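Local atomic coordinates of DNA ligase (Alteromonas mediterranea, PDB entry 6GDR), a protein that probably seals nicks in DNA through an adenylated-enzyme intermediate, as a minimal ligase of the Lig E type with a nucleotidyltransferase domain and an OB domain. Residues S144-N147 / M148-L152; K178-Q181 / V182-G186. One frame throughout, in Å; residues are numbered along the deposited sequence. Where two conformers were deposited one is given.

Contact 1: residues S144-N147 / M148-L152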
# COMPACT_ATOMS: atom_id res chain seq x y z
N SER D 144 -17.73 12.79 8.08
CA SER D 144 -18.56 12.23 9.13
C SER D 144 -18.00 10.89 9.61
O SER D 144 -17.98 10.62 10.82
CB SER D 144 -19.99 12.06 8.64
OG SER D 144 -20.77 11.32 9.57
N ARG D 145 -17.54 10.05 8.68
CA ARG D 145 -16.98 8.76 9.07
C ARG D 145 -15.72 8.93 9.90
O ARG D 145 -15.52 8.23 10.90
CB ARG D 145 -16.70 7.92 7.82
CG ARG D 145 -17.89 7.81 6.87
CD ARG D 145 -17.73 6.66 5.89
NE ARG D 145 -16.62 6.85 4.97
CZ ARG D 145 -16.69 7.52 3.82
NH1 ARG D 145 -17.82 8.10 3.44
NH2 ARG D 145 -15.61 7.63 3.05
N LEU D 146 -14.86 9.88 9.52
CA LEU D 146 -13.69 10.19 10.33
C LEU D 146 -14.11 10.60 11.74
O LEU D 146 -13.56 10.11 12.73
CB LEU D 146 -12.88 11.31 9.68
CG LEU D 146 -11.68 11.83 10.47
CD1 LEU D 146 -10.64 10.75 10.67
CD2 LEU D 146 -11.07 13.04 9.78
N ASN D 147 -15.09 11.50 11.85
CA ASN D 147 -15.58 11.90 13.16
C ASN D 147 -16.05 10.70 13.96
O ASN D 147 -15.78 10.60 15.17
CB ASN D 147 -16.71 12.93 13.01
CG ASN D 147 -16.23 14.23 12.39
OD1 ASN D 147 -15.05 14.55 12.42
ND2 ASN D 147 -17.17 14.98 11.81
N MET D 148 -16.77 9.78 13.32
CA MET D 148 -17.22 8.57 14.00
C MET D 148 -16.03 7.73 14.47
O MET D 148 -16.04 7.21 15.59
CB MET D 148 -18.11 7.75 13.07
CG MET D 148 -19.44 8.42 12.74
SD MET D 148 -20.27 7.70 11.31
CE MET D 148 -20.34 5.97 11.77
N LEU D 149 -15.01 7.60 13.63
CA LEU D 149 -13.82 6.84 14.01
C LEU D 149 -13.21 7.40 15.29
O LEU D 149 -12.91 6.66 16.23
CB LEU D 149 -12.79 6.86 12.88
CG LEU D 149 -13.08 6.02 11.64
CD1 LEU D 149 -12.02 6.26 10.58
CD2 LEU D 149 -13.15 4.53 11.99
N ASN D 150 -13.03 8.73 15.35
CA ASN D 150 -12.47 9.34 16.54
C ASN D 150 -13.37 9.12 17.75
O ASN D 150 -12.88 8.94 18.88
CB ASN D 150 -12.26 10.84 16.30
CG ASN D 150 -11.26 11.11 15.19
OD1 ASN D 150 -10.34 10.33 14.97
ND2 ASN D 150 -11.45 12.23 14.49
N ASN D 151 -14.69 9.11 17.55
CA ASN D 151 -15.60 8.82 18.65
C ASN D 151 -15.42 7.40 19.15
O ASN D 151 -15.45 7.15 20.36
CB ASN D 151 -17.05 9.05 18.20
CG ASN D 151 -17.40 10.52 18.08
OD1 ASN D 151 -16.76 11.38 18.69
ND2 ASN D 151 -18.42 10.82 17.29
N LEU D 152 -15.23 6.45 18.23
CA LEU D 152 -15.08 5.05 18.63
C LEU D 152 -13.77 4.81 19.37
O LEU D 152 -13.70 3.93 20.23
CB LEU D 152 -15.18 4.14 17.41
CG LEU D 152 -16.53 4.16 16.68
CD1 LEU D 152 -16.42 3.47 15.33
CD2 LEU D 152 -17.60 3.50 17.53
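M148 lies against S144 one helical turn back. Its side chain has two conformers; in the one described, CG is 3.3 Å from S144 O and SD passes 4.0 Å from S144 OG, a van der Waals approach. CG stands anti to the carbonyl carbon of M148 (chi1 -67°), which lays it over the carbonyl of S144. S144 OG has its polar partner in Q140. The same carbonyl, S144 O, takes the backbone N-H of M148 at 2.9 Å, one of four successive i to i+4 bonds of a regular alpha-helix. On the exposed side, N147 O accepts from N151 N at 3.0 Å, and the N151 side chain folds back over this carbonyl, its CG 3.3 Å from N147 O. On the next face L146 meets N150 four residues on, with L146 CG 4.0 Å from N150 ND2, a contact of hydrocarbon with the side-chain amide. L149 is buried, with its CG 3.4 Å from R145 O. All of this belongs to helix 142-154, the crossover of a beta-alpha-beta unit between the parallel strands 129-134 and 161-163: R145 makes a salt bridge to D134 at the end of the first, while L149 packs on V163 of the second and on I70 of strand 70-75.

Contact 2: residues K178-Q181 / V182-G186; sequences KLEQ and VTLSG
Residues K178-Q181 and V182-G186 form the last turns of helix 172-184, which ends in a Schellman motif. Backbone N-H groups of V182, T183 and L184 donate to the carbonyls of K178, L179 and E180 in nearly straight i to i+4 bonds, with V182 N 2.8 Å from K178 O. S185 leaves the helical conformation, and its N-H reaches Q181 O at a more bent 139°. G186, the C-prime residue, has a positive phi of 95°, and its N returns to T183 O at 3.0 Å.

Among the side chains, V182 is buried and turns CG2 back along the helix to K178, whose CE lies 3.7 Å away; V182 also packs on L190 of strand 189-194. K178 runs with CG anti to its own N and bends at chi2, which carries NZ round to Q181 OE1 for a hydrogen bond of 2.8 Å. The Q181 amide is thus engaged at both ends, since its NE2 makes a weak bond to S185 OG. On another face the E180 carboxylate folds over L184, with E180 OE2 3.2 Å from L184 CD2, while E180 OE1 has a weak bond to Q212. The chi1 of T183 (-54°) sets OG1 beside its own backbone N, where both can reach L179 O; T183 OG1 donates to L179 O at 2.7 Å from above the carbonyl plane. Two donors therefore grip this one oxygen, a common way for threonine and serine hydroxyls to be satisfied within a helix. Q181 O is doubly held too: S185 N and S185 OG, the latter 2.9 Å away, approach it from opposite faces of its carbonyl plane.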
# COMPACT_ATOMS: atom_id res chain seq x y z
N LYS D 178 5.69 17.69 1.34
CA LYS D 178 5.35 16.73 2.39
C LYS D 178 5.68 15.31 1.95
O LYS D 178 6.20 14.52 2.75
CB LYS D 178 3.87 16.85 2.75
CG LYS D 178 3.43 15.96 3.91
CD LYS D 178 4.09 16.38 5.22
CE LYS D 178 3.78 15.40 6.34
NZ LYS D 178 4.54 15.73 7.59
N LEU D 179 5.39 14.98 0.70
CA LEU D 179 5.74 13.66 0.18
C LEU D 179 7.24 13.41 0.30
O LEU D 179 7.67 12.35 0.77
CB LEU D 179 5.28 13.54 -1.27
CG LEU D 179 5.63 12.24 -2.00
CD1 LEU D 179 5.00 11.04 -1.30
CD2 LEU D 179 5.18 12.32 -3.44
N GLU D 180 8.05 14.38 -0.13
CA GLU D 180 9.50 14.25 -0.01
C GLU D 180 9.90 14.02 1.44
O GLU D 180 10.69 13.12 1.74
CB GLU D 180 10.18 15.50 -0.57
CG GLU D 180 10.91 15.29 -1.88
CD GLU D 180 12.17 14.46 -1.72
OE1 GLU D 180 12.42 13.58 -2.57
OE2 GLU D 180 12.92 14.69 -0.74
N GLN D 181 9.38 14.84 2.36
CA GLN D 181 9.74 14.70 3.77
C GLN D 181 9.35 13.33 4.30
O GLN D 181 10.16 12.65 4.95
CB GLN D 181 9.06 15.81 4.58
CG GLN D 181 9.31 15.73 6.08
CD GLN D 181 8.24 14.95 6.82
OE1 GLN D 181 7.05 15.04 6.49
NE2 GLN D 181 8.65 14.19 7.83
N VAL D 182 8.12 12.89 4.03
CA VAL D 182 7.68 11.58 4.49
C VAL D 182 8.56 10.49 3.90
O VAL D 182 9.02 9.59 4.62
CB VAL D 182 6.19 11.36 4.14
CG1 VAL D 182 5.76 9.94 4.45
CG2 VAL D 182 5.33 12.35 4.90
N THR D 183 8.81 10.55 2.60
CA THR D 183 9.65 9.54 1.95
C THR D 183 11.02 9.47 2.60
O THR D 183 11.51 8.38 2.94
CB THR D 183 9.78 9.84 0.46
OG1 THR D 183 8.47 9.96 -0.12
CG2 THR D 183 10.54 8.73 -0.26
N LEU D 184 11.67 10.62 2.79
CA LEU D 184 12.99 10.65 3.41
C LEU D 184 12.93 10.18 4.86
O LEU D 184 13.93 9.65 5.37
CB LEU D 184 13.57 12.06 3.33
CG LEU D 184 14.29 12.43 2.03
CD1 LEU D 184 13.59 11.88 0.80
CD2 LEU D 184 14.43 13.94 1.94
N SER D 185 11.80 10.35 5.53
CA SER D 185 11.64 9.91 6.90
C SER D 185 11.24 8.44 7.01
O SER D 185 10.90 7.98 8.10
CB SER D 185 10.60 10.77 7.62
OG SER D 185 11.03 12.12 7.71
N GLY D 186 11.27 7.70 5.90
CA GLY D 186 10.95 6.29 5.91
C GLY D 186 9.51 5.94 5.56
O GLY D 186 9.19 4.75 5.46

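Overall arrangement
Contact 1 (144-152) comes first along the chain and contact 2 (178-186) follows, with strand 161-163 between them. Contact 1 lies inside helix 142-154; contact 2 takes in the end of helix 172-184 and the turn after it. Both belong to the ATP-dependent DNA ligase domain. Their centres are about 27 Å apart and their nearest atoms about 15 Å. The helices back different sheets: helix 142-154 the mixed sheet containing strands 70-75, 129-134 and 161-163, helix 172-184 the one containing strand 189-194. Bound AMP lies about 10 Å from the side chains of both L149 and V182. Neither contact includes a residue of the AMP pocket; both sheets carry pocket residues (F133, M191), consistent with a place for the helices in the framework behind it.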